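PDB 2PEE: serine protease inhibitor from Thermoanaerobacter tengcongensis, which probably inhibits serine-type endopeptidases. Local coordinates for residues E99-L104 / Y232-Y237; D171-I176 / L320-V325; P244-S249 / L362-I367. The protein carries 1 engineered substitution. All coordinates share one frame; numbering follows the deposited sequence.

Interaction 1 of 3, residues E99-L104 / Y232-Y237; sequences EEKSKL and YAKNHY
The type II turn from E99 to S102 sits against the loop at A233 and K234, with the CA atoms of K101 and A233 6.2 Å apart. This is a meeting of two serpin sheets. The turn leads into strand 102-113 of sheet A, and the loop is the hairpin connection between strands 225-231 and 237-244 of sheet B. Both K101 and A233 are also bonded through their backbones to E184.

E99 carries much of the polar contact. Its CG lies between the backbone N and the carbonyl carbon (chi1 59°), which swings the carboxylate over to the loop. There OE1 accepts from H236 NE2 at 2.8 Å, met from above the carboxylate plane by a bent bond of 138°. OE2 forms a salt bridge with K234 NZ at 3.2 Å. The same ammonium donates to the turn carbonyl E100 O at 3.0 Å. Were E99 replaced by an alanine, K234 would probably lose its charge mate and the imidazole of H236 would be freer to turn. K234 O lies over one face of that imidazole, while S102 OG is at its edge.

L104 CD2 packs against Y237, whose OH is hydrogen-bonded to P97 O. One water also joins the segments: it bonds S102 OG at 2.7 Å, donates to A233 O at 2.8 Å and accepts from Y237 N at 2.9 Å.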
loop_
_atom_site.group_PDB
_atom_site.type_symbol
_atom_site.label_atom_id
_atom_site.label_comp_id
_atom_site.label_asym_id
_atom_site.label_seq_id
_atom_site.Cartn_x
_atom_site.Cartn_y
_atom_site.Cartn_z
ATOM N N GLU A 99 -6.751 -6.707 13.819
ATOM C CA GLU A 99 -6.838 -7.425 15.089
ATOM C C GLU A 99 -5.656 -8.378 15.208
ATOM O O GLU A 99 -4.826 -8.482 14.306
ATOM C CB GLU A 99 -8.171 -8.170 15.223
ATOM C CG GLU A 99 -8.460 -9.190 14.132
ATOM C CD GLU A 99 -9.816 -9.855 14.267
ATOM O OE1 GLU A 99 -10.677 -9.592 13.407
ATOM O OE2 GLU A 99 -10.046 -10.639 15.223
ATOM N N GLU A 100 -5.592 -9.080 16.322
ATOM C CA GLU A 100 -4.501 -9.977 16.572
ATOM C C GLU A 100 -4.457 -11.035 15.470
ATOM O O GLU A 100 -5.495 -11.547 15.030
ATOM C CB GLU A 100 -4.675 -10.594 17.963
ATOM C CG GLU A 100 -3.379 -10.881 18.708
ATOM C CD GLU A 100 -2.492 -9.664 18.893
ATOM O OE1 GLU A 100 -3.012 -8.620 19.333
ATOM O OE2 GLU A 100 -1.275 -9.766 18.599
ATOM N N LYS A 101 -3.244 -11.319 14.999
ATOM C CA LYS A 101 -3.008 -12.332 13.963
ATOM C C LYS A 101 -3.336 -11.802 12.593
ATOM O O LYS A 101 -3.225 -12.521 11.606
ATOM C CB LYS A 101 -3.798 -13.613 14.243
ATOM C CG LYS A 101 -3.249 -14.418 15.418
ATOM C CD LYS A 101 -4.228 -15.508 15.803
ATOM C CE LYS A 101 -3.776 -16.237 17.054
ATOM N NZ LYS A 101 -4.718 -17.339 17.420
ATOM N N SER A 102 -3.750 -10.539 12.542
ATOM C CA SER A 102 -4.162 -9.876 11.303
ATOM C C SER A 102 -4.134 -8.334 11.476
ATOM O O SER A 102 -5.144 -7.654 11.285
ATOM C CB SER A 102 -5.540 -10.389 10.881
ATOM O OG SER A 102 -5.933 -9.863 9.630
ATOM N N LYS A 103 -2.966 -7.806 11.852
ATOM C CA LYS A 103 -2.806 -6.391 12.162
ATOM C C LYS A 103 -2.315 -5.620 10.944
ATOM O O LYS A 103 -1.242 -5.927 10.406
ATOM C CB LYS A 103 -1.812 -6.186 13.298
ATOM C CG LYS A 103 -2.166 -6.811 14.612
ATOM C CD LYS A 103 -1.201 -6.343 15.697
ATOM C CE LYS A 103 -1.609 -6.847 17.083
ATOM N NZ LYS A 103 -0.487 -6.740 18.085
ATOM N N LEU A 104 -3.094 -4.630 10.512
ATOM C CA LEU A 104 -2.670 -3.725 9.453
ATOM C C LEU A 104 -2.501 -2.302 9.952
ATOM O O LEU A 104 -3.389 -1.746 10.553
ATOM C CB LEU A 104 -3.653 -3.751 8.292
ATOM C CG LEU A 104 -3.551 -2.634 7.255
ATOM C CD1 LEU A 104 -2.297 -2.741 6.446
ATOM C CD2 LEU A 104 -4.770 -2.654 6.350
ATOM N N TYR A 232 -4.740 -15.176 4.947
ATOM C CA TYR A 232 -4.175 -14.983 6.268
ATOM C C TYR A 232 -5.234 -15.332 7.277
ATOM O O TYR A 232 -6.410 -15.533 6.923
ATOM C CB TYR A 232 -3.760 -13.531 6.464
ATOM C CG TYR A 232 -2.568 -13.134 5.655
ATOM C CD1 TYR A 232 -2.723 -12.528 4.416
ATOM C CD2 TYR A 232 -1.272 -13.379 6.124
ATOM C CE1 TYR A 232 -1.609 -12.163 3.659
ATOM C CE2 TYR A 232 -0.160 -13.023 5.376
ATOM C CZ TYR A 232 -0.336 -12.412 4.150
ATOM O OH TYR A 232 0.751 -12.039 3.416
ATOM N N ALA A 233 -4.817 -15.383 8.537
ATOM C CA ALA A 233 -5.658 -15.827 9.631
ATOM C C ALA A 233 -6.935 -14.977 9.730
ATOM O O ALA A 233 -6.924 -13.785 9.411
ATOM C CB ALA A 233 -4.869 -15.756 10.894
ATOM N N LYS A 234 -8.034 -15.604 10.150
ATOM C CA LYS A 234 -9.324 -14.923 10.358
ATOM C C LYS A 234 -9.891 -14.430 9.022
ATOM O O LYS A 234 -10.842 -13.646 8.963
ATOM C CB LYS A 234 -9.179 -13.804 11.384
ATOM C CG LYS A 234 -8.740 -14.325 12.732
ATOM C CD LYS A 234 -8.613 -13.257 13.783
ATOM C CE LYS A 234 -8.096 -13.873 15.082
ATOM N NZ LYS A 234 -7.897 -12.869 16.166
ATOM N N ASN A 235 -9.258 -14.917 7.952
ATOM C CA ASN A 235 -9.686 -14.761 6.568
ATOM C C ASN A 235 -9.976 -13.309 6.077
ATOM O O ASN A 235 -10.683 -13.113 5.095
ATOM C CB ASN A 235 -10.847 -15.750 6.295
ATOM C CG ASN A 235 -11.004 -16.109 4.794
ATOM O OD1 ASN A 235 -10.083 -15.923 3.978
ATOM N ND2 ASN A 235 -12.190 -16.615 4.432
ATOM N N HIS A 236 -9.423 -12.299 6.739
ATOM C CA HIS A 236 -9.680 -10.912 6.366
ATOM C C HIS A 236 -8.886 -10.490 5.166
ATOM O O HIS A 236 -9.354 -9.675 4.395
ATOM C CB HIS A 236 -9.299 -9.968 7.493
ATOM C CG HIS A 236 -10.087 -10.178 8.737
ATOM N ND1 HIS A 236 -11.467 -10.214 8.745
ATOM C CD2 HIS A 236 -9.695 -10.360 10.018
ATOM C CE1 HIS A 236 -11.885 -10.420 9.979
ATOM N NE2 HIS A 236 -10.831 -10.505 10.771
ATOM N N TYR A 237 -7.660 -11.013 5.053
ATOM C CA TYR A 237 -6.747 -10.682 3.982
ATOM C C TYR A 237 -6.226 -11.910 3.311
ATOM O O TYR A 237 -6.137 -12.954 3.951
ATOM C CB TYR A 237 -5.555 -9.892 4.525
ATOM C CG TYR A 237 -5.961 -8.584 5.108
ATOM C CD1 TYR A 237 -5.931 -8.395 6.496
ATOM C CD2 TYR A 237 -6.412 -7.538 4.290
ATOM C CE1 TYR A 237 -6.320 -7.190 7.071
ATOM C CE2 TYR A 237 -6.835 -6.318 4.866
ATOM C CZ TYR A 237 -6.781 -6.162 6.268
ATOM O OH TYR A 237 -7.166 -4.993 6.873
HETATM O O HOH W 1 -6.479 -11.667 7.645
#

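Interaction 2 of 3, residues D171-I176 / L320-V325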
loop_
_atom_site.group_PDB
_atom_site.type_symbol
_atom_site.label_atom_id
_atom_site.label_comp_id
_atom_site.label_asym_id
_atom_site.label_seq_id
_atom_site.Cartn_x
_atom_site.Cartn_y
_atom_site.Cartn_z
ATOM N N ASP A 171 11.565 23.507 1.325
ATOM C CA ASP A 171 10.469 22.551 1.589
ATOM C C ASP A 171 9.520 23.169 2.597
ATOM O O ASP A 171 9.956 23.797 3.575
ATOM C CB ASP A 171 10.952 21.208 2.145
ATOM C CG ASP A 171 11.690 20.368 1.124
ATOM O OD1 ASP A 171 11.591 20.621 -0.100
ATOM O OD2 ASP A 171 12.384 19.436 1.566
ATOM N N VAL A 172 8.223 22.988 2.355
ATOM C CA VAL A 172 7.190 23.582 3.214
ATOM C C VAL A 172 6.117 22.557 3.642
ATOM O O VAL A 172 5.364 22.803 4.588
ATOM C CB VAL A 172 6.544 24.883 2.587
ATOM C CG1 VAL A 172 7.599 25.894 2.211
ATOM C CG2 VAL A 172 5.696 24.579 1.366
ATOM N N MET A 173 6.067 21.411 2.962
ATOM C CA MET A 173 4.963 20.478 3.133
ATOM C C MET A 173 5.320 19.070 2.677
ATOM O O MET A 173 5.739 18.874 1.530
ATOM C CB MET A 173 3.759 20.989 2.342
ATOM C CG MET A 173 2.505 20.145 2.420
ATOM S SD MET A 173 1.222 20.918 1.405
ATOM C CE MET A 173 -0.180 19.893 1.856
ATOM N N TYR A 174 5.161 18.101 3.579
ATOM C CA TYR A 174 5.338 16.689 3.252
ATOM C C TYR A 174 4.075 15.926 3.545
ATOM O O TYR A 174 3.388 16.202 4.546
ATOM C CB TYR A 174 6.396 16.035 4.124
ATOM C CG TYR A 174 7.801 16.474 3.908
ATOM C CD1 TYR A 174 8.582 16.860 4.984
ATOM C CD2 TYR A 174 8.366 16.486 2.641
ATOM C CE1 TYR A 174 9.885 17.263 4.809
ATOM C CE2 TYR A 174 9.665 16.887 2.455
ATOM C CZ TYR A 174 10.418 17.275 3.548
ATOM O OH TYR A 174 11.722 17.680 3.387
ATOM N N LEU A 175 3.787 14.950 2.690
ATOM C CA LEU A 175 2.851 13.889 3.033
ATOM C C LEU A 175 3.703 12.695 3.390
ATOM O O LEU A 175 4.600 12.342 2.635
ATOM C CB LEU A 175 1.961 13.537 1.855
ATOM C CG LEU A 175 0.676 14.318 1.608
ATOM C CD1 LEU A 175 0.898 15.838 1.457
ATOM C CD2 LEU A 175 0.008 13.733 0.351
ATOM N N ILE A 176 3.440 12.087 4.539
ATOM C CA ILE A 176 4.168 10.901 4.964
ATOM C C ILE A 176 3.229 9.693 5.018
ATOM O O ILE A 176 2.177 9.743 5.656
ATOM C CB ILE A 176 4.857 11.121 6.335
ATOM C CG1 ILE A 176 5.746 12.383 6.321
ATOM C CG2 ILE A 176 5.656 9.894 6.758
ATOM C CD1 ILE A 176 6.882 12.354 5.316
ATOM N N LEU A 320 2.057 27.640 -0.722
ATOM C CA LEU A 320 2.106 26.227 -0.336
ATOM C C LEU A 320 2.079 25.245 -1.489
ATOM O O LEU A 320 1.208 25.311 -2.357
ATOM C CB LEU A 320 0.981 25.898 0.620
ATOM C CG LEU A 320 1.263 26.212 2.088
ATOM C CD1 LEU A 320 -0.034 26.509 2.808
ATOM C CD2 LEU A 320 1.993 25.054 2.749
ATOM N N TYR A 321 3.046 24.334 -1.479
ATOM C CA TYR A 321 3.213 23.327 -2.514
ATOM C C TYR A 321 3.735 22.045 -1.857
ATOM O O TYR A 321 4.425 22.119 -0.832
ATOM C CB TYR A 321 4.197 23.821 -3.583
ATOM C CG TYR A 321 5.651 23.762 -3.153
ATOM C CD1 TYR A 321 6.457 22.686 -3.532
ATOM C CD2 TYR A 321 6.214 24.765 -2.348
ATOM C CE1 TYR A 321 7.777 22.605 -3.133
ATOM C CE2 TYR A 321 7.531 24.683 -1.937
ATOM C CZ TYR A 321 8.306 23.599 -2.342
ATOM O OH TYR A 321 9.616 23.488 -1.957
ATOM N N ILE A 322 3.421 20.878 -2.431
ATOM C CA ILE A 322 3.937 19.618 -1.874
ATOM C C ILE A 322 5.355 19.373 -2.333
ATOM O O ILE A 322 5.599 19.230 -3.526
ATOM C CB ILE A 322 3.090 18.382 -2.233
ATOM C CG1 ILE A 322 1.677 18.524 -1.673
ATOM C CG2 ILE A 322 3.742 17.123 -1.669
ATOM C CD1 ILE A 322 0.682 17.662 -2.383
ATOM N N SER A 323 6.277 19.319 -1.377
ATOM C CA SER A 323 7.679 19.087 -1.674
ATOM C C SER A 323 7.906 17.620 -2.018
ATOM O O SER A 323 8.508 17.309 -3.048
ATOM C CB SER A 323 8.553 19.519 -0.500
ATOM O OG SER A 323 8.324 20.887 -0.170
ATOM N N GLU A 324 7.408 16.724 -1.165
ATOM C CA GLU A 324 7.536 15.284 -1.372
ATOM C C GLU A 324 6.350 14.562 -0.802
ATOM O O GLU A 324 5.806 14.963 0.230
ATOM C CB GLU A 324 8.829 14.745 -0.742
ATOM C CG GLU A 324 10.114 15.312 -1.419
ATOM C CD GLU A 324 11.408 14.761 -0.864
ATOM O OE1 GLU A 324 12.449 15.453 -0.999
ATOM O OE2 GLU A 324 11.384 13.639 -0.298
ATOM N N VAL A 325 5.922 13.518 -1.507
ATOM C CA VAL A 325 5.014 12.515 -0.948
ATOM C C VAL A 325 5.892 11.304 -0.673
ATOM O O VAL A 325 6.283 10.564 -1.582
ATOM C CB VAL A 325 3.891 12.148 -1.904
ATOM C CG1 VAL A 325 2.957 11.149 -1.256
ATOM C CG2 VAL A 325 3.136 13.380 -2.331
#
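The ring of Y174 has E324 O at its edge, in the ring plane, and S323 CB approaching obliquely. The F140 ring meets it with planes only about 10° apart. Y174 and E324 run side by side and point the same way, with Y174 CD2 3.8 Å from E324 CB. The E324 carboxylate goes on to a salt bridge with K288. The second ring, Y321, is met obliquely by V172 CG2, and the two side chains cross at about a right angle. The hydroxyl of Y321 is held by E170 O.

S323 is the polar centre of the contact. Its OG accepts from V172 N at 3.3 Å and gives a weak bond to D171 OD1. Its backbone N donates to M173 O at 3.0 Å, in the carbonyl plane. Further along, L175 N donates to E324 O at 3.2 Å, also in plane. D171 OD2 takes a weak bond from Y174 OH, so the aspartate reaches both S323 and the tyrosine.

L175 and V325 lie side by side on the opposite face of the sheet from Y174 and E324. L175 CB is 4.0 Å from V325 CG1. M173 is fully extended, its CG anti to the backbone N (chi1 -179°), which carries SD to 3.9 Å from I322 CG1. M173 and L175 also touch helix 50-61, while I148 of helix 142-155 touches Y174.

Parallel pairing of strands 173-183 and 324-333 is the mark of the native serpin sheet A, which in inhibitory serpins opens between these strands to admit the reactive loop.

Interaction 3 of 3, residues P244-S249 / L362-I367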
loop_
_atom_site.group_PDB
_atom_site.type_symbol
_atom_site.label_atom_id
_atom_site.label_comp_id
_atom_site.label_asym_id
_atom_site.label_seq_id
_atom_site.Cartn_x
_atom_site.Cartn_y
_atom_site.Cartn_z
ATOM N N PRO A 244 3.554 -14.412 -14.362
ATOM C CA PRO A 244 3.407 -14.255 -15.803
ATOM C C PRO A 244 4.048 -15.397 -16.555
ATOM O O PRO A 244 4.962 -16.032 -16.043
ATOM C CB PRO A 244 4.182 -12.966 -16.098
ATOM C CG PRO A 244 4.214 -12.225 -14.818
ATOM C CD PRO A 244 4.341 -13.311 -13.781
ATOM N N ASP A 245 3.564 -15.646 -17.768
ATOM C CA ASP A 245 4.142 -16.648 -18.659
ATOM C C ASP A 245 5.622 -16.372 -18.937
ATOM O O ASP A 245 6.081 -15.228 -18.880
ATOM C CB ASP A 245 3.363 -16.698 -19.981
ATOM C CG ASP A 245 2.003 -17.398 -19.855
ATOM O OD1 ASP A 245 1.681 -17.989 -18.788
ATOM O OD2 ASP A 245 1.245 -17.356 -20.850
ATOM N N GLU A 246 6.363 -17.432 -19.253
ATOM C CA GLU A 246 7.804 -17.321 -19.491
ATOM C C GLU A 246 8.143 -16.333 -20.592
ATOM O O GLU A 246 9.106 -15.583 -20.470
ATOM C CB GLU A 246 8.421 -18.687 -19.770
ATOM C CG GLU A 246 8.616 -19.529 -18.510
ATOM C CD GLU A 246 9.311 -20.851 -18.783
ATOM O OE1 GLU A 246 10.406 -20.834 -19.390
ATOM O OE2 GLU A 246 8.756 -21.903 -18.388
ATOM N N ASN A 247 7.331 -16.316 -21.646
ATOM C CA ASN A 247 7.590 -15.482 -22.828
ATOM C C ASN A 247 7.217 -14.006 -22.666
ATOM O O ASN A 247 7.150 -13.265 -23.645
ATOM C CB ASN A 247 6.901 -16.078 -24.073
ATOM C CG ASN A 247 5.357 -16.062 -23.987
ATOM O OD1 ASN A 247 4.686 -16.418 -24.955
ATOM N ND2 ASN A 247 4.802 -15.662 -22.843
ATOM N N ILE A 248 6.972 -13.591 -21.427
ATOM C CA ILE A 248 6.468 -12.255 -21.150
ATOM C C ILE A 248 7.056 -11.703 -19.839
ATOM O O ILE A 248 6.942 -12.327 -18.776
ATOM C CB ILE A 248 4.895 -12.220 -21.171
ATOM C CG1 ILE A 248 4.383 -10.786 -21.126
ATOM C CG2 ILE A 248 4.294 -13.004 -20.023
ATOM C CD1 ILE A 248 2.878 -10.652 -20.995
ATOM N N SER A 249 7.697 -10.540 -19.929
ATOM C CA SER A 249 8.325 -9.907 -18.768
ATOM C C SER A 249 7.313 -9.371 -17.746
ATOM O O SER A 249 6.184 -9.014 -18.092
ATOM C CB SER A 249 9.246 -8.768 -19.213
ATOM O OG SER A 249 8.527 -7.778 -19.923
ATOM N N LEU A 362 6.895 -20.416 -7.849
ATOM C CA LEU A 362 7.364 -19.038 -8.006
ATOM C C LEU A 362 8.872 -19.080 -8.104
ATOM O O LEU A 362 9.613 -18.680 -7.202
ATOM C CB LEU A 362 6.825 -18.125 -6.903
ATOM C CG LEU A 362 5.290 -18.098 -6.875
ATOM C CD1 LEU A 362 4.799 -17.498 -5.599
ATOM C CD2 LEU A 362 4.697 -17.374 -8.075
ATOM N N ASN A 363 9.271 -19.593 -9.265
ATOM C CA ASN A 363 10.615 -20.057 -9.629
ATOM C C ASN A 363 11.442 -18.912 -10.216
ATOM O O ASN A 363 12.663 -19.000 -10.325
ATOM C CB ASN A 363 10.436 -21.152 -10.694
ATOM C CG ASN A 363 11.504 -22.205 -10.634
ATOM O OD1 ASN A 363 12.507 -22.039 -9.937
ATOM N ND2 ASN A 363 11.304 -23.313 -11.357
ATOM N N ARG A 364 10.753 -17.827 -10.567
ATOM C CA ARG A 364 11.301 -16.722 -11.351
ATOM C C ARG A 364 10.443 -15.497 -11.007
ATOM O O ARG A 364 9.499 -15.637 -10.228
ATOM C CB ARG A 364 11.201 -17.065 -12.838
ATOM C CG ARG A 364 9.809 -17.476 -13.293
ATOM C CD ARG A 364 9.792 -17.939 -14.752
ATOM N NE ARG A 364 8.521 -18.591 -15.051
ATOM C CZ ARG A 364 7.436 -17.960 -15.489
ATOM N NH1 ARG A 364 7.467 -16.653 -15.721
ATOM N NH2 ARG A 364 6.317 -18.639 -15.702
ATOM N N PRO A 365 10.740 -14.310 -11.586
ATOM C CA PRO A 365 10.045 -13.077 -11.161
ATOM C C PRO A 365 8.516 -13.143 -11.229
ATOM O O PRO A 365 7.952 -13.768 -12.137
ATOM C CB PRO A 365 10.572 -12.022 -12.139
ATOM C CG PRO A 365 11.919 -12.524 -12.519
ATOM C CD PRO A 365 11.716 -14.025 -12.650
ATOM N N PHE A 366 7.862 -12.504 -10.258
ATOM C CA PHE A 366 6.406 -12.553 -10.126
ATOM C C PHE A 366 5.903 -11.293 -9.439
ATOM O O PHE A 366 6.692 -10.519 -8.894
ATOM C CB PHE A 366 5.952 -13.798 -9.341
ATOM C CG PHE A 366 6.514 -13.892 -7.936
ATOM C CD1 PHE A 366 5.786 -13.421 -6.840
ATOM C CD2 PHE A 366 7.757 -14.480 -7.702
ATOM C CE1 PHE A 366 6.294 -13.533 -5.531
ATOM C CE2 PHE A 366 8.274 -14.585 -6.408
ATOM C CZ PHE A 366 7.544 -14.109 -5.319
ATOM N N ILE A 367 4.592 -11.069 -9.481
ATOM C CA ILE A 367 4.036 -9.973 -8.749
ATOM C C ILE A 367 3.125 -10.551 -7.677
ATOM O O ILE A 367 2.653 -11.682 -7.799
ATOM C CB ILE A 367 3.340 -8.944 -9.657
ATOM C CG1 ILE A 367 1.929 -9.376 -10.010
ATOM C CG2 ILE A 367 4.135 -8.710 -10.944
ATOM C CD1 ILE A 367 1.137 -8.261 -10.675
#
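R364 grips the carbonyl of P244 end-on, with both terminal nitrogens on the one oxygen. NH1 donates to P244 O at 2.6 Å and NH2 to the same P244 O at 3.0 Å. The oxygen lies close to the guanidinium plane, at its edge. The NH1 bond is the straighter, 149° at the hydrogen against 131° for NH2. E246 comes over one face of the same group, its CG 3.6 Å from R364 NE and offset toward the rim. Here the methylene touches, not the carboxylate. Beside this, P244 CD is 4.0 Å from P365 O.

R364 CG lies between the backbone N and the carbonyl carbon (chi1 53°). From there the chain runs extended to NE, touching L243, and reaches the turn. The other partner, E246, is placed by a type I turn from D245 to I248, closed by I248 N on D245 O at 3.2 Å. S249 follows the turn as the N-cap of helix 250-255, and its OG caps E252 N. The helix also touches both prolines, P244 through Y253 and P365 through V250.

Further out, F366 enters strand 366-372 of the serpin B sheet and I367 pairs through its backbone with I242 of strand 237-244. The F366 ring has L362 CB over one face and R364 O at its edge, and it packs on P279 and F281.

The arginine thus gives one N-H from each terminal nitrogen to a neutral backbone acceptor. The nearest carboxylate oxygen of E246, OE2, stays 4.7 Å from R364 NE, so any pull between the charges is likely to act only at longer range.

Overall arrangement
Interaction 2 is the buried contact of the three. It joins neighbouring strands within sheet A through backbone bonds, apolar side chains and a few serine and aspartate bonds. Interactions 1 and 3 are only partly buried and rely more on charged side chains. In 99-104/232-237 a carboxylate is paired with a lysine and a histidine, whereas in 244-249/362-367 an arginine holds a backbone carbonyl. Strand 237-244 links these two, since interaction 1 touches its start and interaction 3 its end. Interactions 1 and 2 share sheet A through the adjacent strands 102-113 and 173-183, yet their centres are about 33 Å apart, on opposite sides of the chain's centre.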